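Local coordinates for protein folylpolyglutamate synthase (FolC) (Helicobacter pylori, PDB 6K8C) that probably adds glutamate to dihydropteroate and to tetrahydrofolates at the expense of ATP, acting as both dihydrofolate synthase and folylpolyglutamate synthase, at residues 118-121 and 122-125; 228-231 and 232-236; 317-320 and 321-324. All blocks are in the same frame, centred on the assembly; numbering follows the deposited sequence.

How the interactions relate
All three are local contacts at helix ends, two at the start of a helix and one at its finish. Interaction 1 opens helix 121-132 and is largely buried; its serine-glutamate capping box lies against helix 28-41. Interaction 3 opens helix 320-327 with an aspartate cap that is exposed and hydrated, although A320 and L324 beside it are buried. Interaction 2 closes helix 225-234 with a Schellman motif, its charged side chains outward and Y230, I231 and L236 inward. Interactions 1 and 2 both belong to the Mur ligase middle domain, their centres about 38 Å apart, while interaction 3 belongs to the glutamate ligase domain, its centre about 26 Å from that of interaction 2.

Interaction 1 (118-121 and 122-125); sequences ACSY and FEYA
A capping box opens helix 121-132, with S120 as the N-cap and E123 three residues on; each side chain bonds to the other's backbone. S120 OG accepts from E123 N at 3.1 Å. That hydroxyl is placed by a chi1 of 76°, which sets OG between the backbone N and the carbonyl carbon and brings it over the first turn. In return, E123 OE1 takes the S120 N-H at 2.9 Å in a nearly straight bond (173°), the donor lying above the carboxylate plane and not within it. The E123 chain runs extended beyond CG to get there, and its CG passes alongside S120 OG at 3.1 Å. The carboxylate has a second partner, since OE2 forms a salt bridge with R30 of helix 28-41. R30 thus probably helps to position the box and to keep E123 ionised. Regular helix bonding starts at once: Y124 N donates to S120 O at 2.9 Å and A125 N to Y121 O at 3.1 Å. Y124 directs its ring away from the cap, towards helix 12-17, where F15 packs edge-to-face with it, and its hydroxyl is hydrogen-bonded to H107 ND1. Just before the box, C119 lies against the same turn and also touches I34 of helix 28-41; its CB meets Y124 CB at 3.8 Å and Y124 N at 3.6 Å.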
loop_
_atom_site.group_PDB
_atom_site.type_symbol
_atom_site.label_atom_id
_atom_site.label_comp_id
_atom_site.label_asym_id
_atom_site.label_seq_id
_atom_site.Cartn_x
_atom_site.Cartn_y
_atom_site.Cartn_z
ATOM N N ALA A 118 15.377 -7.715 19.062
ATOM C CA ALA A 118 14.812 -6.481 19.592
ATOM C C ALA A 118 13.805 -5.841 18.642
ATOM O O ALA A 118 13.041 -4.969 19.068
ATOM C CB ALA A 118 15.932 -5.486 19.906
ATOM N N CYS A 119 13.784 -6.250 17.376
ATOM C CA CYS A 119 12.895 -5.630 16.399
ATOM C C CYS A 119 11.432 -5.878 16.732
ATOM O O CYS A 119 11.042 -6.982 17.121
ATOM C CB CYS A 119 13.170 -6.178 15.000
ATOM S SG CYS A 119 14.597 -5.489 14.169
ATOM N N SER A 120 10.617 -4.845 16.546
ATOM C CA SER A 120 9.190 -5.057 16.377
ATOM C C SER A 120 8.938 -5.802 15.065
ATOM O O SER A 120 9.828 -5.963 14.228
ATOM C CB SER A 120 8.443 -3.725 16.373
ATOM O OG SER A 120 8.604 -3.053 15.129
ATOM N N TYR A 121 7.691 -6.245 14.890
ATOM C CA TYR A 121 7.297 -6.921 13.658
ATOM C C TYR A 121 7.660 -6.091 12.426
ATOM O O TYR A 121 8.355 -6.568 11.520
ATOM C CB TYR A 121 5.793 -7.207 13.709
ATOM C CG TYR A 121 5.209 -7.910 12.505
ATOM C CD1 TYR A 121 4.767 -7.189 11.403
ATOM C CD2 TYR A 121 5.063 -9.292 12.487
ATOM C CE1 TYR A 121 4.217 -7.824 10.310
ATOM C CE2 TYR A 121 4.511 -9.937 11.397
ATOM C CZ TYR A 121 4.087 -9.196 10.311
ATOM O OH TYR A 121 3.528 -9.827 9.224
ATOM N N PHE A 122 7.215 -4.838 12.390
ATOM C CA PHE A 122 7.469 -4.011 11.216
ATOM C C PHE A 122 8.939 -3.630 11.101
ATOM O O PHE A 122 9.458 -3.516 9.986
ATOM C CB PHE A 122 6.599 -2.753 11.248
ATOM C CG PHE A 122 6.754 -1.885 10.022
ATOM C CD1 PHE A 122 6.254 -2.301 8.799
ATOM C CD2 PHE A 122 7.422 -0.671 10.090
ATOM C CE1 PHE A 122 6.402 -1.512 7.663
ATOM C CE2 PHE A 122 7.575 0.120 8.962
ATOM C CZ PHE A 122 7.064 -0.300 7.749
ATOM N N GLU A 123 9.626 -3.441 12.233
ATOM C CA GLU A 123 11.059 -3.161 12.185
ATOM C C GLU A 123 11.832 -4.324 11.572
ATOM O O GLU A 123 12.789 -4.112 10.818
ATOM C CB GLU A 123 11.579 -2.831 13.590
ATOM C CG GLU A 123 11.102 -1.457 14.082
ATOM C CD GLU A 123 11.313 -1.243 15.566
ATOM O OE1 GLU A 123 11.755 -2.184 16.262
ATOM O OE2 GLU A 123 11.036 -0.124 16.038
ATOM N N TYR A 124 11.425 -5.563 11.872
ATOM C CA TYR A 124 12.091 -6.717 11.273
ATOM C C TYR A 124 11.809 -6.807 9.776
ATOM O O TYR A 124 12.702 -7.152 8.991
ATOM C CB TYR A 124 11.658 -8.005 11.969
ATOM C CG TYR A 124 12.572 -9.167 11.667
ATOM C CD1 TYR A 124 13.917 -9.125 12.022
ATOM C CD2 TYR A 124 12.101 -10.294 11.010
ATOM C CE1 TYR A 124 14.762 -10.181 11.742
ATOM C CE2 TYR A 124 12.939 -11.354 10.729
ATOM C CZ TYR A 124 14.267 -11.290 11.095
ATOM O OH TYR A 124 15.099 -12.341 10.811
ATOM N N ALA A 125 10.567 -6.523 9.366
ATOM C CA ALA A 125 10.252 -6.473 7.939
ATOM C C ALA A 125 11.135 -5.460 7.222
ATOM O O ALA A 125 11.598 -5.711 6.102
ATOM C CB ALA A 125 8.772 -6.131 7.739
#

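Interaction 2 (228-231 and 232-236); sequences RDYI and ERYHL
Y230 and Y234 pack one turn apart as an offset edge-to-face pair at the end of helix 225-234, the edge of Y234 turned to the face of Y230, with planes at 73° and Y230 CE1 3.7 Å from Y234 CD2. The apolar contacts continue into L236, whose CD1 lies 3.4 Å from Y230 CE2 and whose CB is 4.0 Å from I231 CD1. Backbone bonds finish the helix in a Schellman motif: with positive phi at H235, the chain turns so that L236 N reaches back to I231 O (3.0 Å) and H235 N to E232 O. R233 and E232 bend back over the preceding turn. The R233 guanidinium lays one face over Y230 CA, while its NH2 comes to the edge of the Y230 ring and makes a weak hydrogen bond to L263 O. E232, folded at chi2 (-26°), brings OE1 to a water at 2.6 Å that R228 NH1 meets weakly. This water links two opposite charges that probably attract only modestly, and E232 OE1 also lies 3.1 Å from R228 O, two acceptors with no bond; Y230 is fixed inward, its OH bonded to K267 O.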
loop_
_atom_site.group_PDB
_atom_site.type_symbol
_atom_site.label_atom_id
_atom_site.label_comp_id
_atom_site.label_asym_id
_atom_site.label_seq_id
_atom_site.Cartn_x
_atom_site.Cartn_y
_atom_site.Cartn_z
ATOM N N ARG A 228 -3.257 9.442 -19.584
ATOM C CA ARG A 228 -4.630 9.089 -19.931
ATOM C C ARG A 228 -4.665 7.915 -20.898
ATOM O O ARG A 228 -5.464 6.988 -20.731
ATOM C CB ARG A 228 -5.365 10.287 -20.539
ATOM C CG ARG A 228 -5.774 11.340 -19.533
ATOM C CD ARG A 228 -7.253 11.677 -19.600
ATOM N NE ARG A 228 -7.620 12.697 -18.618
ATOM C CZ ARG A 228 -7.809 12.462 -17.323
ATOM N NH1 ARG A 228 -7.670 11.234 -16.836
ATOM N NH2 ARG A 228 -8.142 13.456 -16.510
ATOM N N ASP A 229 -3.801 7.938 -21.917
ATOM C CA ASP A 229 -3.786 6.864 -22.907
ATOM C C ASP A 229 -3.409 5.535 -22.268
ATOM O O ASP A 229 -4.025 4.500 -22.551
ATOM C CB ASP A 229 -2.813 7.212 -24.032
ATOM C CG ASP A 229 -3.351 8.295 -24.956
ATOM O OD1 ASP A 229 -4.522 8.686 -24.795
ATOM O OD2 ASP A 229 -2.603 8.757 -25.838
ATOM N N TYR A 230 -2.398 5.547 -21.398
ATOM C CA TYR A 230 -1.995 4.325 -20.710
ATOM C C TYR A 230 -3.139 3.764 -19.876
ATOM O O TYR A 230 -3.414 2.558 -19.908
ATOM C CB TYR A 230 -0.769 4.606 -19.839
ATOM C CG TYR A 230 -0.423 3.493 -18.872
ATOM C CD1 TYR A 230 0.346 2.411 -19.275
ATOM C CD2 TYR A 230 -0.868 3.527 -17.558
ATOM C CE1 TYR A 230 0.665 1.387 -18.387
ATOM C CE2 TYR A 230 -0.550 2.517 -16.665
ATOM C CZ TYR A 230 0.206 1.446 -17.085
ATOM O OH TYR A 230 0.520 0.441 -16.189
ATOM N N ILE A 231 -3.831 4.629 -19.132
ATOM C CA ILE A 231 -4.919 4.168 -18.273
ATOM C C ILE A 231 -6.056 3.580 -19.105
ATOM O O ILE A 231 -6.610 2.528 -18.767
ATOM C CB ILE A 231 -5.413 5.314 -17.369
ATOM C CG1 ILE A 231 -4.319 5.741 -16.382
ATOM C CG2 ILE A 231 -6.652 4.886 -16.606
ATOM C CD1 ILE A 231 -3.980 4.687 -15.340
ATOM N N GLU A 232 -6.425 4.245 -20.202
ATOM C CA GLU A 232 -7.540 3.753 -21.011
ATOM C C GLU A 232 -7.171 2.464 -21.741
ATOM O O GLU A 232 -7.992 1.546 -21.846
ATOM C CB GLU A 232 -7.988 4.814 -22.021
ATOM C CG GLU A 232 -8.312 6.214 -21.475
ATOM C CD GLU A 232 -8.752 6.247 -20.015
ATOM O OE1 GLU A 232 -8.133 7.005 -19.232
ATOM O OE2 GLU A 232 -9.724 5.545 -19.656
ATOM N N ARG A 233 -5.940 2.385 -22.249
ATOM C CA ARG A 233 -5.505 1.224 -23.019
ATOM C C ARG A 233 -5.600 -0.068 -22.212
ATOM O O ARG A 233 -5.862 -1.134 -22.778
ATOM C CB ARG A 233 -4.080 1.470 -23.517
ATOM C CG ARG A 233 -3.240 0.248 -23.826
ATOM C CD ARG A 233 -1.775 0.653 -23.924
ATOM N NE ARG A 233 -1.638 2.025 -24.411
ATOM C CZ ARG A 233 -0.658 2.855 -24.064
ATOM N NH1 ARG A 233 -0.626 4.083 -24.563
ATOM N NH2 ARG A 233 0.288 2.463 -23.217
ATOM N N TYR A 234 -5.430 0.004 -20.893
ATOM C CA TYR A 234 -5.455 -1.176 -20.038
ATOM C C TYR A 234 -6.653 -1.210 -19.096
ATOM O O TYR A 234 -6.726 -2.101 -18.238
ATOM C CB TYR A 234 -4.153 -1.274 -19.240
ATOM C CG TYR A 234 -2.958 -1.578 -20.108
ATOM C CD1 TYR A 234 -2.934 -2.717 -20.905
ATOM C CD2 TYR A 234 -1.859 -0.725 -20.145
ATOM C CE1 TYR A 234 -1.853 -3.003 -21.706
ATOM C CE2 TYR A 234 -0.769 -1.004 -20.945
ATOM C CZ TYR A 234 -0.771 -2.146 -21.724
ATOM O OH TYR A 234 0.307 -2.439 -22.528
ATOM N N HIS A 235 -7.596 -0.273 -19.241
ATOM C CA HIS A 235 -8.785 -0.215 -18.389
ATOM C C HIS A 235 -8.406 -0.222 -16.907
ATOM O O HIS A 235 -8.971 -0.959 -16.094
ATOM C CB HIS A 235 -9.749 -1.352 -18.728
ATOM C CG HIS A 235 -10.154 -1.389 -20.172
ATOM N ND1 HIS A 235 -10.458 -2.561 -20.833
ATOM C CD2 HIS A 235 -10.299 -0.397 -21.083
ATOM C CE1 HIS A 235 -10.777 -2.288 -22.087
ATOM N NE2 HIS A 235 -10.687 -0.981 -22.265
ATOM N N LEU A 236 -7.430 0.616 -16.557
ATOM C CA LEU A 236 -6.923 0.727 -15.191
ATOM C C LEU A 236 -7.615 1.825 -14.399
ATOM O O LEU A 236 -6.950 2.555 -13.661
ATOM C CB LEU A 236 -5.413 0.953 -15.215
ATOM C CG LEU A 236 -4.527 -0.173 -15.749
ATOM C CD1 LEU A 236 -3.101 0.311 -15.962
ATOM C CD2 LEU A 236 -4.551 -1.377 -14.817
HETATM O O HOH W 1 -7.838 8.611 -17.208
#

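Interaction 3 (317-320 and 321-324); sequences DKDA and FLVL
D319 meets L322 one turn ahead, and its side chain can be followed outward from CB. With chi1 at -170°, CG stands opposite the backbone N and beside the carbonyl carbon, a rotation that carries the carboxylate forward over the next residues. CG itself comes within 3.6 Å of L322 CB. At the tip the two oxygens divide their work. OD1 accepts from L322 N at 3.2 Å in a nearly straight bond (168°), the N-H arriving well above the carboxylate plane, 62° out of it. OD1 also takes a hydrogen from a water at 2.5 Å, and this water in turn weakly accepts from F321 N. OD2 rests against the L322 side chain, 3.4 Å from its CB and 3.8 Å from its CD2. This is an N-cap: D319 sits immediately before helix 320-327, where the negative carboxylate probably gains from the positive end of the helix dipole. Its backbone forms the centre of an inverse gamma turn, A320 N bonding weakly back to K318 O. The first helical bonds follow, V323 N to D319 O at 3.3 Å and L324 N to A320 O at 3.0 Å. The L324 side chain lies against the A320 carbonyl, CG 3.3 Å from A320 O, and packs onward against L310 and Y312 of strand 308-312 and L354 and L357 of helix 347-357.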
loop_
_atom_site.group_PDB
_atom_site.type_symbol
_atom_site.label_atom_id
_atom_site.label_comp_id
_atom_site.label_asym_id
_atom_site.label_seq_id
_atom_site.Cartn_x
_atom_site.Cartn_y
_atom_site.Cartn_z
ATOM N N ASP A 317 -13.998 6.194 9.715
ATOM C CA ASP A 317 -13.607 7.459 9.111
ATOM C C ASP A 317 -13.967 7.556 7.634
ATOM O O ASP A 317 -13.698 8.593 7.016
ATOM C CB ASP A 317 -12.099 7.667 9.274
ATOM C CG ASP A 317 -11.306 6.386 9.037
ATOM O OD1 ASP A 317 -11.540 5.382 9.753
ATOM O OD2 ASP A 317 -10.441 6.383 8.138
ATOM N N LYS A 318 -14.546 6.511 7.050
ATOM C CA LYS A 318 -14.776 6.457 5.616
ATOM C C LYS A 318 -16.231 6.769 5.278
ATOM O O LYS A 318 -17.139 6.607 6.098
ATOM C CB LYS A 318 -14.386 5.084 5.065
ATOM C CG LYS A 318 -12.911 4.758 5.234
ATOM C CD LYS A 318 -12.055 5.468 4.196
ATOM C CE LYS A 318 -10.668 5.793 4.738
ATOM N NZ LYS A 318 -10.682 6.947 5.681
ATOM N N ASP A 319 -16.436 7.225 4.041
ATOM C CA ASP A 319 -17.764 7.585 3.545
ATOM C C ASP A 319 -18.447 6.317 3.043
ATOM O O ASP A 319 -18.553 6.057 1.842
ATOM C CB ASP A 319 -17.660 8.644 2.454
ATOM C CG ASP A 319 -19.010 9.239 2.077
ATOM O OD1 ASP A 319 -20.053 8.712 2.522
ATOM O OD2 ASP A 319 -19.023 10.239 1.327
ATOM N N ALA A 320 -18.926 5.517 3.998
ATOM C CA ALA A 320 -19.571 4.254 3.653
ATOM C C ALA A 320 -20.808 4.478 2.796
ATOM O O ALA A 320 -21.065 3.717 1.855
ATOM C CB ALA A 320 -19.934 3.488 4.922
ATOM N N PHE A 321 -21.583 5.522 3.101
ATOM C CA PHE A 321 -22.823 5.773 2.376
ATOM C C PHE A 321 -22.566 5.926 0.880
ATOM O O PHE A 321 -23.206 5.263 0.056
ATOM C CB PHE A 321 -23.516 7.022 2.938
ATOM C CG PHE A 321 -24.698 7.467 2.136
ATOM C CD1 PHE A 321 -25.946 6.905 2.351
ATOM C CD2 PHE A 321 -24.567 8.447 1.162
ATOM C CE1 PHE A 321 -27.040 7.308 1.616
ATOM C CE2 PHE A 321 -25.658 8.851 0.417
ATOM C CZ PHE A 321 -26.895 8.282 0.643
ATOM N N LEU A 322 -21.631 6.803 0.513
ATOM C CA LEU A 322 -21.380 7.066 -0.899
ATOM C C LEU A 322 -20.852 5.825 -1.609
ATOM O O LEU A 322 -21.265 5.522 -2.736
ATOM C CB LEU A 322 -20.396 8.226 -1.041
ATOM C CG LEU A 322 -20.061 8.668 -2.466
ATOM C CD1 LEU A 322 -21.336 8.869 -3.268
ATOM C CD2 LEU A 322 -19.215 9.936 -2.447
ATOM N N VAL A 323 -19.949 5.090 -0.961
ATOM C CA VAL A 323 -19.372 3.900 -1.582
ATOM C C VAL A 323 -20.457 2.867 -1.861
ATOM O O VAL A 323 -20.535 2.300 -2.958
ATOM C CB VAL A 323 -18.252 3.335 -0.692
ATOM C CG1 VAL A 323 -18.032 1.860 -0.969
ATOM C CG2 VAL A 323 -16.974 4.140 -0.900
ATOM N N LEU A 324 -21.332 2.627 -0.880
ATOM C CA LEU A 324 -22.416 1.671 -1.074
ATOM C C LEU A 324 -23.434 2.177 -2.088
ATOM O O LEU A 324 -24.025 1.382 -2.831
ATOM C CB LEU A 324 -23.090 1.369 0.265
ATOM C CG LEU A 324 -22.173 0.670 1.276
ATOM C CD1 LEU A 324 -22.739 0.755 2.683
ATOM C CD2 LEU A 324 -21.952 -0.779 0.868
HETATM O O HOH W 2 -20.665 8.226 4.910
#